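Local coordinates for protein putative histidinol-phosphate aminotransferase (Erwinia carotovora atroseptica, PDB 3LY1) that probably acts as a pyridoxal-phosphate-dependent aminotransferase, as in the histidinol-phosphate aminotransferase subfamily, and binds pyridoxal 5'-phosphate, at residues A83-Y88 / P142-L147; P165-K170 / E203-L208; K266-V271 / G333-M338; C328-S331 / E337-W340. One frame throughout, in Å; residues are numbered along the deposited sequence.

The four contacts fall into two pairs on opposite sides of the chain's centre. Interactions 1 and 2, with centres about 12 Å apart, serve the seven-stranded mixed sheet that is the core of the cofactor-binding domain: helix 76-88 lies against strand 143-148, and helix 160-168, next in the chain after that strand, meets strand 205-210. They touch directly, Tyr-88 CE2 lying 3.9 Å from Ile-206 CD1. Interactions 3 and 4 have centres about 9 Å apart, and these lie 33 to 35 Å from the centres of the first pair. Along the chain they come after interactions 1 and 2, and both end on helix 335-350, sharing Glu-337 and Met-338.

Interaction 1. Residues A83-Y88 / P142-L147; sequences AAIEAY and PSIVYL. With EDO (1,2-ethanediol), chain I.
The backbone oxygen of Tyr-88 accepts a hydrogen bond from a 1,2-ethanediol, Tyr-88 O to EDO O1 being 2.9 Å, and has CD1 of Ile-144 beside it, 3.7 Å from the same Tyr-88 O. The diol, probably taken up from the crystallisation liquor, lies where the last turn of helix 76-88 passes the start of strand 143-148. Its C2 comes within 3.5 Å of Ser-143 O, and its O1 is also at the edge of the Tyr-88 ring, near the ring plane. Protein-to-protein contact is carried by Ile-144. With CG1 anti to the carbonyl carbon (chi1 -57°) and CD1 extended beyond it, this side chain reaches Tyr-88 at the CB, Ile-144 CD1 to Tyr-88 CB being 3.7 Å. Its other branch reaches back to Ile-85, where Ile-144 CG2 meets Ile-85 CD1 at 4.1 Å. The tyrosine ring itself leads away from the strand and packs on Val-231 and Leu-234 of helix 229-235. Helix 76-88 begins at the pyridoxal-phosphate site, and the side chain of Ile-85 is about 11 Å from the bound cofactor. No hydrogen bond joins the two segments: the additive occupies the Tyr-88 carbonyl in this crystal, while the protein's own contact between helix and sheet is apolar here.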
loop_
_atom_site.group_PDB
_atom_site.type_symbol
_atom_site.label_atom_id
_atom_site.label_comp_id
_atom_site.label_asym_id
_atom_site.label_seq_id
_atom_site.Cartn_x
_atom_site.Cartn_y
_atom_site.Cartn_z
ATOM N N ALA A 83 0.572 10.783 -1.725
ATOM C CA ALA A 83 -0.064 11.395 -0.575
ATOM C C ALA A 83 0.358 12.855 -0.377
ATOM O O ALA A 83 -0.494 13.706 -0.069
ATOM C CB ALA A 83 0.217 10.596 0.686
ATOM N N ALA A 84 1.651 13.130 -0.590
ATOM C CA ALA A 84 2.183 14.472 -0.494
ATOM C C ALA A 84 1.503 15.362 -1.503
ATOM O O ALA A 84 1.058 16.451 -1.149
ATOM C CB ALA A 84 3.705 14.493 -0.663
ATOM N N ILE A 85 1.386 14.907 -2.747
ATOM C CA ILE A 85 0.741 15.716 -3.802
ATOM C C ILE A 85 -0.757 15.896 -3.517
ATOM O O ILE A 85 -1.300 17.008 -3.611
ATOM C CB ILE A 85 0.942 15.091 -5.219
ATOM C CG1 ILE A 85 2.438 15.003 -5.597
ATOM C CG2 ILE A 85 0.104 15.851 -6.306
ATOM C CD1 ILE A 85 3.103 16.314 -5.810
ATOM N N GLU A 86 -1.437 14.817 -3.132
ATOM C CA GLU A 86 -2.885 14.939 -2.856
ATOM C C GLU A 86 -3.158 15.905 -1.697
ATOM O O GLU A 86 -4.139 16.673 -1.707
ATOM C CB GLU A 86 -3.508 13.538 -2.603
ATOM C CG GLU A 86 -3.686 12.709 -3.902
ATOM C CD GLU A 86 -4.479 11.414 -3.671
ATOM O OE1 GLU A 86 -5.244 11.350 -2.689
ATOM O OE2 GLU A 86 -4.335 10.471 -4.461
ATOM N N ALA A 87 -2.295 15.870 -0.689
ATOM C CA ALA A 87 -2.475 16.684 0.496
ATOM C C ALA A 87 -2.368 18.172 0.204
ATOM O O ALA A 87 -3.059 18.958 0.844
ATOM C CB ALA A 87 -1.455 16.281 1.598
ATOM N N TYR A 88 -1.538 18.543 -0.776
ATOM C CA TYR A 88 -1.213 19.939 -1.066
ATOM C C TYR A 88 -1.728 20.423 -2.422
ATOM O O TYR A 88 -1.498 21.569 -2.805
ATOM C CB TYR A 88 0.292 20.161 -0.880
ATOM C CG TYR A 88 0.609 20.138 0.588
ATOM C CD1 TYR A 88 0.398 21.268 1.372
ATOM C CD2 TYR A 88 0.970 18.966 1.227
ATOM C CE1 TYR A 88 0.600 21.250 2.733
ATOM C CE2 TYR A 88 1.190 18.935 2.577
ATOM C CZ TYR A 88 0.996 20.093 3.337
ATOM O OH TYR A 88 1.198 20.070 4.701
ATOM N N PRO A 142 -0.409 28.833 -4.827
ATOM C CA PRO A 142 0.395 27.838 -4.166
ATOM C C PRO A 142 1.266 27.017 -5.149
ATOM O O PRO A 142 0.869 26.753 -6.290
ATOM C CB PRO A 142 -0.635 26.937 -3.462
ATOM C CG PRO A 142 -1.965 27.386 -3.884
ATOM C CD PRO A 142 -1.852 28.540 -4.777
ATOM N N SER A 143 2.452 26.640 -4.691
ATOM C CA SER A 143 3.383 25.848 -5.493
ATOM C C SER A 143 3.824 24.655 -4.671
ATOM O O SER A 143 4.043 24.789 -3.470
ATOM C CB SER A 143 4.659 26.630 -5.855
ATOM O OG SER A 143 4.396 27.748 -6.655
ATOM N N ILE A 144 3.978 23.505 -5.331
ATOM C CA ILE A 144 4.692 22.356 -4.745
ATOM C C ILE A 144 5.950 22.195 -5.555
ATOM O O ILE A 144 5.884 22.186 -6.781
ATOM C CB ILE A 144 3.871 21.043 -4.844
ATOM C CG1 ILE A 144 2.506 21.215 -4.160
ATOM C CG2 ILE A 144 4.661 19.828 -4.262
ATOM C CD1 ILE A 144 1.561 20.019 -4.316
ATOM N N VAL A 145 7.098 22.058 -4.889
ATOM C CA VAL A 145 8.386 21.923 -5.563
ATOM C C VAL A 145 8.833 20.500 -5.260
ATOM O O VAL A 145 8.853 20.125 -4.102
ATOM C CB VAL A 145 9.451 22.917 -5.037
ATOM C CG1 VAL A 145 10.801 22.699 -5.797
ATOM C CG2 VAL A 145 8.965 24.372 -5.135
ATOM N N TYR A 146 9.150 19.706 -6.285
ATOM C CA TYR A 146 9.571 18.304 -6.095
ATOM C C TYR A 146 11.021 18.158 -6.558
ATOM O O TYR A 146 11.299 18.303 -7.753
ATOM C CB TYR A 146 8.611 17.365 -6.838
ATOM C CG TYR A 146 8.970 15.893 -6.840
ATOM C CD1 TYR A 146 9.104 15.185 -5.647
ATOM C CD2 TYR A 146 9.167 15.206 -8.031
ATOM C CE1 TYR A 146 9.430 13.860 -5.626
ATOM C CE2 TYR A 146 9.466 13.837 -8.029
ATOM C CZ TYR A 146 9.621 13.181 -6.815
ATOM O OH TYR A 146 9.961 11.851 -6.757
ATOM N N LEU A 147 11.901 17.879 -5.591
ATOM C CA LEU A 147 13.344 17.860 -5.753
ATOM C C LEU A 147 13.847 16.468 -5.397
ATOM O O LEU A 147 13.781 16.049 -4.258
ATOM C CB LEU A 147 14.009 18.884 -4.840
ATOM C CG LEU A 147 13.641 20.367 -4.987
ATOM C CD1 LEU A 147 14.384 21.188 -3.905
ATOM C CD2 LEU A 147 13.927 20.904 -6.406
HETATM C C1 EDO I . 1.066 23.851 -1.548
HETATM O O1 EDO I . -0.351 23.766 -1.271
HETATM C C2 EDO I . 1.715 25.084 -0.939
HETATM O O2 EDO I . 1.396 25.230 0.457
#

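Interaction 2. Residues P165-K170 / E203-L208; sequences PWIASK and ENIILL
The end of a beta-alpha-beta crossover meets the sheet here: helix 160-168, which links the parallel strands 143-148 and 174-179, rests its last turn on the residues leading into strand 205-210. Asn-204 makes the polar link. Its CG stands between the backbone N and the carbonyl carbon (chi1 68°), which aims the amide at the helix, and Asn-204 ND2 donates a nearly straight 3.1 Å bond to Ile-167 O (N-H...O angle 172°), with the acceptor lying in the amide plane. Ile-167 O is gripped twice, because Lys-170 N donates to it as well, at 3.0 Å and from the opposite face of the carbonyl plane. Asn-204 thus probably helps to hold the carbonyl just before the chain leaves helical geometry at Lys-170, which has positive phi. Next to this bond the packing is apolar. Ile-167 CG2 presses on Ile-205 CG1 at 3.5 Å, tighter than ordinary van der Waals contact, the two side chains crossing at about a right angle, and Ile-167 also packs on Phe-176 of the intervening strand. Water continues the link: one molecule donates to Asn-204 OD1 at 2.8 Å and weakly to Ile-167 O, and a second accepts from both Lys-170 NZ (3.0 Å) and Glu-203 N (2.9 Å).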
loop_
_atom_site.group_PDB
_atom_site.type_symbol
_atom_site.label_atom_id
_atom_site.label_comp_id
_atom_site.label_asym_id
_atom_site.label_seq_id
_atom_site.Cartn_x
_atom_site.Cartn_y
_atom_site.Cartn_z
ATOM N N PRO A 165 19.238 27.233 1.536
ATOM C CA PRO A 165 18.845 28.626 1.756
ATOM C C PRO A 165 17.565 28.997 1.063
ATOM O O PRO A 165 16.877 29.884 1.528
ATOM C CB PRO A 165 19.994 29.447 1.131
ATOM C CG PRO A 165 21.122 28.533 1.018
ATOM C CD PRO A 165 20.516 27.156 0.820
ATOM N N TRP A 166 17.271 28.364 -0.067
ATOM C CA TRP A 166 15.969 28.563 -0.709
ATOM C C TRP A 166 14.832 28.128 0.221
ATOM O O TRP A 166 13.886 28.890 0.450
ATOM C CB TRP A 166 15.909 27.791 -2.017
ATOM C CG TRP A 166 14.632 27.960 -2.808
ATOM C CD1 TRP A 166 13.729 28.987 -2.737
ATOM C CD2 TRP A 166 14.155 27.078 -3.822
ATOM N NE1 TRP A 166 12.711 28.783 -3.642
ATOM C CE2 TRP A 166 12.954 27.620 -4.323
ATOM C CE3 TRP A 166 14.638 25.889 -4.367
ATOM C CZ2 TRP A 166 12.236 27.016 -5.348
ATOM C CZ3 TRP A 166 13.913 25.280 -5.374
ATOM C CH2 TRP A 166 12.727 25.841 -5.849
ATOM N N ILE A 167 14.964 26.932 0.797
ATOM C CA ILE A 167 13.905 26.391 1.670
ATOM C C ILE A 167 13.804 27.213 2.959
ATOM O O ILE A 167 12.709 27.534 3.425
ATOM C CB ILE A 167 14.134 24.901 1.983
ATOM C CG1 ILE A 167 14.087 24.094 0.675
ATOM C CG2 ILE A 167 13.103 24.389 3.054
ATOM C CD1 ILE A 167 14.327 22.586 0.843
ATOM N N ALA A 168 14.954 27.580 3.506
ATOM C CA ALA A 168 15.016 28.346 4.729
ATOM C C ALA A 168 14.392 29.739 4.542
ATOM O O ALA A 168 13.929 30.328 5.494
ATOM C CB ALA A 168 16.461 28.436 5.229
ATOM N N SER A 169 14.367 30.257 3.309
ATOM C CA SER A 169 13.789 31.573 3.038
ATOM C C SER A 169 12.259 31.554 3.087
ATOM O O SER A 169 11.648 32.605 3.026
ATOM C CB SER A 169 14.276 32.141 1.686
ATOM O OG SER A 169 13.617 31.564 0.562
ATOM N N LYS A 170 11.642 30.372 3.155
ATOM C CA LYS A 170 10.178 30.239 3.230
ATOM C C LYS A 170 9.375 31.015 2.178
ATOM O O LYS A 170 8.538 31.852 2.522
ATOM C CB LYS A 170 9.680 30.638 4.616
ATOM C CG LYS A 170 10.229 29.737 5.704
ATOM C CD LYS A 170 9.735 30.138 7.086
ATOM C CE LYS A 170 10.747 29.686 8.160
ATOM N NZ LYS A 170 11.359 28.304 7.905
ATOM N N GLU A 203 8.379 23.677 8.622
ATOM C CA GLU A 203 7.013 23.316 8.307
ATOM C C GLU A 203 6.725 23.287 6.798
ATOM O O GLU A 203 5.597 23.040 6.398
ATOM C CB GLU A 203 6.075 24.303 9.009
ATOM C CG GLU A 203 6.353 24.334 10.538
ATOM C CD GLU A 203 5.422 25.221 11.353
ATOM O OE1 GLU A 203 4.267 25.446 10.942
ATOM O OE2 GLU A 203 5.872 25.679 12.426
ATOM N N ASN A 204 7.754 23.525 5.970
ATOM C CA ASN A 204 7.600 23.570 4.525
ATOM C C ASN A 204 8.410 22.493 3.796
ATOM O O ASN A 204 8.729 22.649 2.608
ATOM C CB ASN A 204 7.944 24.972 4.012
ATOM C CG ASN A 204 9.434 25.341 4.143
ATOM O OD1 ASN A 204 10.173 24.751 4.908
ATOM N ND2 ASN A 204 9.846 26.379 3.418
ATOM N N ILE A 205 8.740 21.405 4.491
ATOM C CA ILE A 205 9.501 20.318 3.887
ATOM C C ILE A 205 8.871 18.963 4.177
ATOM O O ILE A 205 8.606 18.651 5.335
ATOM C CB ILE A 205 10.950 20.197 4.441
ATOM C CG1 ILE A 205 11.667 21.537 4.483
ATOM C CG2 ILE A 205 11.716 19.125 3.635
ATOM C CD1 ILE A 205 13.075 21.506 5.171
ATOM N N ILE A 206 8.680 18.164 3.121
ATOM C CA ILE A 206 8.388 16.717 3.191
ATOM C C ILE A 206 9.633 15.981 2.632
ATOM O O ILE A 206 10.038 16.168 1.478
ATOM C CB ILE A 206 7.068 16.367 2.366
ATOM C CG1 ILE A 206 5.849 17.104 2.932
ATOM C CG2 ILE A 206 6.817 14.847 2.259
ATOM C CD1 ILE A 206 4.620 17.289 1.890
ATOM N N LEU A 207 10.263 15.193 3.484
ATOM C CA LEU A 207 11.321 14.283 3.093
ATOM C C LEU A 207 10.713 12.928 2.858
ATOM O O LEU A 207 9.988 12.394 3.713
ATOM C CB LEU A 207 12.358 14.176 4.189
ATOM C CG LEU A 207 13.456 13.128 4.087
ATOM C CD1 LEU A 207 14.256 13.296 2.780
ATOM C CD2 LEU A 207 14.349 13.244 5.301
ATOM N N LEU A 208 11.024 12.353 1.719
ATOM C CA LEU A 208 10.569 11.008 1.388
ATOM C C LEU A 208 11.770 10.097 1.311
ATOM O O LEU A 208 12.806 10.442 0.671
ATOM C CB LEU A 208 9.838 11.002 0.068
ATOM C CG LEU A 208 8.537 11.796 -0.012
ATOM C CD1 LEU A 208 8.052 11.743 -1.401
ATOM C CD2 LEU A 208 7.448 11.320 1.034
HETATM O O HOH W 1 12.004 26.116 6.445
HETATM O O HOH W 2 9.054 26.492 8.338
#

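Interaction 3. Residues K266-V271 / G333-M338; sequences KKSNDV and GTPQEM
The puckered pyrrolidine ring of Pro-335 meets two side chains of helix 259-283 along its outer atoms. Ser-268 OG lies against CD and CG, 3.5 Å from Pro-335 CD and 3.9 Å from Pro-335 CG. Val-271 CG1 lies against CG and CB, 3.9 Å from Pro-335 CG and 4.0 Å from Pro-335 CB, so the two helix residues share the CG atom. Both place the touching atom anti to the backbone N (chi1 175° in each), and Val-271 crosses the proline at about a right angle. The flat group nearby is the carboxylate of Glu-337, one half of a capping box. Thr-334 N donates to Glu-337 OE1 at 3.0 Å, approaching on the anti side and 32° out of the carboxylate plane. In return Glu-337 N donates to Thr-334 OG1 at 3.1 Å, with Thr-334 as the N-cap of helix 335-350. The two reciprocal bonds are consistent with a well-defined first turn, on which Pro-335 sits. Pro-335 packs further along helix 259-283 on Ser-272 and Ile-275, and Ser-272 OG is hydrogen-bonded to Gly-333 O; helix 335-350 thus starts against the flank of helix 259-283, just after strand 327-331 has ended.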
loop_
_atom_site.group_PDB
_atom_site.type_symbol
_atom_site.label_atom_id
_atom_site.label_comp_id
_atom_site.label_asym_id
_atom_site.label_seq_id
_atom_site.Cartn_x
_atom_site.Cartn_y
_atom_site.Cartn_z
ATOM N N LYS A 266 26.551 -0.332 -0.074
ATOM C CA LYS A 266 27.177 0.837 -0.713
ATOM C C LYS A 266 28.509 0.470 -1.414
ATOM O O LYS A 266 28.756 0.833 -2.576
ATOM C CB LYS A 266 27.452 1.943 0.323
ATOM C CG LYS A 266 28.317 3.060 -0.224
ATOM C CD LYS A 266 28.356 4.278 0.642
ATOM C CE LYS A 266 28.953 5.440 -0.127
ATOM N NZ LYS A 266 30.328 5.121 -0.612
ATOM N N LYS A 267 29.362 -0.262 -0.700
ATOM C CA LYS A 267 30.693 -0.609 -1.216
ATOM C C LYS A 267 30.596 -1.401 -2.508
ATOM O O LYS A 267 31.309 -1.094 -3.472
ATOM C CB LYS A 267 31.496 -1.396 -0.182
ATOM C CG LYS A 267 32.921 -1.772 -0.672
ATOM C CD LYS A 267 33.702 -2.644 0.343
ATOM C CE LYS A 267 35.244 -2.603 0.123
ATOM N NZ LYS A 267 35.659 -2.234 -1.299
ATOM N N SER A 268 29.703 -2.396 -2.544
ATOM C CA SER A 268 29.489 -3.192 -3.757
ATOM C C SER A 268 29.004 -2.301 -4.907
ATOM O O SER A 268 29.454 -2.437 -6.055
ATOM C CB SER A 268 28.509 -4.345 -3.507
ATOM O OG SER A 268 28.210 -5.060 -4.710
ATOM N N ASN A 269 28.109 -1.362 -4.594
ATOM C CA ASN A 269 27.655 -0.405 -5.588
ATOM C C ASN A 269 28.813 0.427 -6.144
ATOM O O ASN A 269 28.863 0.669 -7.355
ATOM C CB ASN A 269 26.612 0.534 -5.007
ATOM C CG ASN A 269 25.990 1.424 -6.063
ATOM O OD1 ASN A 269 25.379 0.938 -7.004
ATOM N ND2 ASN A 269 26.128 2.749 -5.895
ATOM N N ASP A 270 29.708 0.865 -5.260
ATOM C CA ASP A 270 30.864 1.671 -5.648
ATOM C C ASP A 270 31.782 0.899 -6.589
ATOM O O ASP A 270 32.273 1.457 -7.561
ATOM C CB ASP A 270 31.680 2.110 -4.415
ATOM C CG ASP A 270 30.972 3.192 -3.563
ATOM O OD1 ASP A 270 30.169 4.002 -4.103
ATOM O OD2 ASP A 270 31.256 3.258 -2.346
ATOM N N VAL A 271 32.030 -0.373 -6.274
ATOM C CA VAL A 271 32.846 -1.220 -7.122
ATOM C C VAL A 271 32.195 -1.370 -8.512
ATOM O O VAL A 271 32.882 -1.260 -9.517
ATOM C CB VAL A 271 33.078 -2.604 -6.492
ATOM C CG1 VAL A 271 33.840 -3.531 -7.484
ATOM C CG2 VAL A 271 33.828 -2.466 -5.122
ATOM N N GLY A 333 24.461 -3.317 -11.585
ATOM C CA GLY A 333 24.367 -4.706 -11.132
ATOM C C GLY A 333 25.495 -5.089 -10.194
ATOM O O GLY A 333 26.236 -4.238 -9.712
ATOM N N THR A 334 25.632 -6.387 -9.925
ATOM C CA THR A 334 26.725 -6.865 -9.076
ATOM C C THR A 334 28.017 -6.616 -9.857
ATOM O O THR A 334 27.953 -6.422 -11.080
ATOM C CB THR A 334 26.621 -8.376 -8.763
ATOM O OG1 THR A 334 26.821 -9.142 -9.965
ATOM C CG2 THR A 334 25.262 -8.713 -8.138
ATOM N N PRO A 335 29.176 -6.608 -9.167
ATOM C CA PRO A 335 30.448 -6.380 -9.888
ATOM C C PRO A 335 30.662 -7.372 -11.052
ATOM O O PRO A 335 31.085 -6.976 -12.148
ATOM C CB PRO A 335 31.510 -6.521 -8.770
ATOM C CG PRO A 335 30.742 -5.979 -7.521
ATOM C CD PRO A 335 29.365 -6.586 -7.694
ATOM N N GLN A 336 30.314 -8.641 -10.820
ATOM C CA GLN A 336 30.478 -9.649 -11.869
ATOM C C GLN A 336 29.510 -9.386 -13.011
ATOM O O GLN A 336 29.882 -9.541 -14.184
ATOM C CB GLN A 336 30.305 -11.065 -11.345
ATOM C CG GLN A 336 31.514 -11.588 -10.586
ATOM C CD GLN A 336 31.198 -12.876 -9.875
ATOM O OE1 GLN A 336 30.504 -12.879 -8.856
ATOM N NE2 GLN A 336 31.685 -13.982 -10.412
ATOM N N GLU A 337 28.287 -8.934 -12.711
ATOM C CA GLU A 337 27.369 -8.604 -13.798
ATOM C C GLU A 337 27.909 -7.422 -14.626
ATOM O O GLU A 337 27.750 -7.388 -15.859
ATOM C CB GLU A 337 25.960 -8.308 -13.279
ATOM C CG GLU A 337 25.167 -9.524 -12.782
ATOM C CD GLU A 337 23.839 -9.131 -12.114
ATOM O OE1 GLU A 337 23.707 -7.978 -11.611
ATOM O OE2 GLU A 337 22.927 -9.986 -12.091
HETATM N N MSE A 338 28.491 -6.427 -13.962
HETATM C CA MSE A 338 28.903 -5.204 -14.647
HETATM C C MSE A 338 30.173 -5.426 -15.463
HETATM O O MSE A 338 30.336 -4.811 -16.511
HETATM C CB MSE A 338 29.071 -4.025 -13.673
HETATM C CG MSE A 338 27.760 -3.537 -13.101
HETATM SE SE MSE A 338 26.250 -3.687 -14.337
HETATM C CE MSE A 338 26.745 -2.350 -15.689
#

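Interaction 4. Residues C328-S331 / E337-W340; sequences CRIS and EMQW
Ile-330 and the backbone oxygen of Ser-331 are the partners of the selenomethionine at Met-338, and even this close part of the contact is light. Two conformers were deposited for Met-338, so its details are tentative. In the conformer described, Ile-330 CG2 meets Met-338 CE at 4.1 Å, the two side chains crossing at a slant, and Met-338 SE lies 4.0 Å from Ser-331 O. The same conformer is bent at chi2 (-33°) and chi3, which folds the methyl group back toward Ile-330. Around this core the backbones stay well apart, the nearest CA pair, Ser-331 and Met-338, being 9.5 Å from each other. Leu-276 of helix 259-283 packs on Ile-330, and Ile-275 of the same helix on Met-338. Helix 335-350 is turned to solvent at Gln-339, which bonds Asp-343 along its own helix. Ser-331 OG is bonded by Asn-24 N. Arg-329 NH1 is turned to the cofactor pocket, where it bonds OD1 of Asn-152, a pyridoxal-phosphate-binding residue. Between strand and helix there is no hydrogen bond, and their tie is a light van der Waals contact, with the selenium near one backbone carbonyl.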
loop_
_atom_site.group_PDB
_atom_site.type_symbol
_atom_site.label_atom_id
_atom_site.label_comp_id
_atom_site.label_asym_id
_atom_site.label_seq_id
_atom_site.Cartn_x
_atom_site.Cartn_y
_atom_site.Cartn_z
ATOM N N CYS A 328 21.132 6.983 -22.016
ATOM C CA CYS A 328 20.555 5.806 -21.401
ATOM C C CYS A 328 20.920 5.722 -19.909
ATOM O O CYS A 328 22.008 6.114 -19.480
ATOM C CB CYS A 328 20.972 4.511 -22.122
ATOM S SG CYS A 328 22.739 4.234 -22.230
ATOM N N ARG A 329 19.982 5.202 -19.130
ATOM C CA ARG A 329 20.189 4.996 -17.729
ATOM C C ARG A 329 20.428 3.520 -17.537
ATOM O O ARG A 329 19.566 2.678 -17.888
ATOM C CB ARG A 329 18.955 5.432 -16.911
ATOM C CG ARG A 329 19.273 5.420 -15.392
ATOM C CD ARG A 329 17.991 5.521 -14.527
ATOM N NE ARG A 329 17.207 4.291 -14.667
ATOM C CZ ARG A 329 15.952 4.149 -14.287
ATOM N NH1 ARG A 329 15.290 5.177 -13.764
ATOM N NH2 ARG A 329 15.345 2.983 -14.467
ATOM N N ILE A 330 21.611 3.202 -17.024
ATOM C CA ILE A 330 22.040 1.849 -16.820
ATOM C C ILE A 330 22.107 1.611 -15.321
ATOM O O ILE A 330 22.917 2.226 -14.648
ATOM C CB ILE A 330 23.479 1.630 -17.353
ATOM C CG1 ILE A 330 23.601 1.995 -18.825
ATOM C CG2 ILE A 330 23.920 0.196 -17.088
ATOM C CD1 ILE A 330 22.662 1.243 -19.764
ATOM N N SER A 331 21.259 0.750 -14.767
ATOM C CA SER A 331 21.394 0.445 -13.322
ATOM C C SER A 331 22.667 -0.352 -13.015
ATOM O O SER A 331 23.209 -1.103 -13.842
ATOM C CB SER A 331 20.131 -0.250 -12.731
ATOM O OG SER A 331 18.934 0.404 -13.218
ATOM N N GLU A 337 28.287 -8.934 -12.711
ATOM C CA GLU A 337 27.369 -8.604 -13.798
ATOM C C GLU A 337 27.909 -7.422 -14.626
ATOM O O GLU A 337 27.750 -7.388 -15.859
ATOM C CB GLU A 337 25.960 -8.308 -13.279
ATOM C CG GLU A 337 25.167 -9.524 -12.782
ATOM C CD GLU A 337 23.839 -9.131 -12.114
ATOM O OE1 GLU A 337 23.707 -7.978 -11.611
ATOM O OE2 GLU A 337 22.927 -9.986 -12.091
HETATM N N MSE A 338 28.491 -6.427 -13.962
HETATM C CA MSE A 338 28.903 -5.204 -14.647
HETATM C C MSE A 338 30.173 -5.426 -15.463
HETATM O O MSE A 338 30.336 -4.811 -16.511
HETATM C CB MSE A 338 29.071 -4.025 -13.673
HETATM C CG MSE A 338 27.760 -3.537 -13.101
HETATM SE SE MSE A 338 26.250 -3.687 -14.337
HETATM C CE MSE A 338 26.745 -2.350 -15.689
ATOM N N GLN A 339 31.060 -6.307 -14.989
ATOM C CA GLN A 339 32.196 -6.759 -15.811
ATOM C C GLN A 339 31.736 -7.437 -17.119
ATOM O O GLN A 339 32.272 -7.187 -18.198
ATOM C CB GLN A 339 33.126 -7.699 -15.044
ATOM C CG GLN A 339 34.352 -8.056 -15.867
ATOM C CD GLN A 339 35.228 -6.836 -16.143
ATOM O OE1 GLN A 339 35.494 -6.047 -15.236
ATOM N NE2 GLN A 339 35.659 -6.668 -17.399
ATOM N N TRP A 340 30.741 -8.296 -17.026
ATOM C CA TRP A 340 30.226 -8.956 -18.203
ATOM C C TRP A 340 29.544 -7.936 -19.140
ATOM O O TRP A 340 29.721 -7.970 -20.395
ATOM C CB TRP A 340 29.243 -10.041 -17.780
ATOM C CG TRP A 340 28.964 -10.992 -18.837
ATOM C CD1 TRP A 340 29.643 -12.159 -19.104
ATOM C CD2 TRP A 340 27.948 -10.882 -19.817
ATOM N NE1 TRP A 340 29.084 -12.778 -20.190
ATOM C CE2 TRP A 340 28.042 -12.012 -20.645
ATOM C CE3 TRP A 340 26.959 -9.938 -20.074
ATOM C CZ2 TRP A 340 27.182 -12.220 -21.733
ATOM C CZ3 TRP A 340 26.092 -10.146 -21.158
ATOM C CH2 TRP A 340 26.215 -11.283 -21.970
#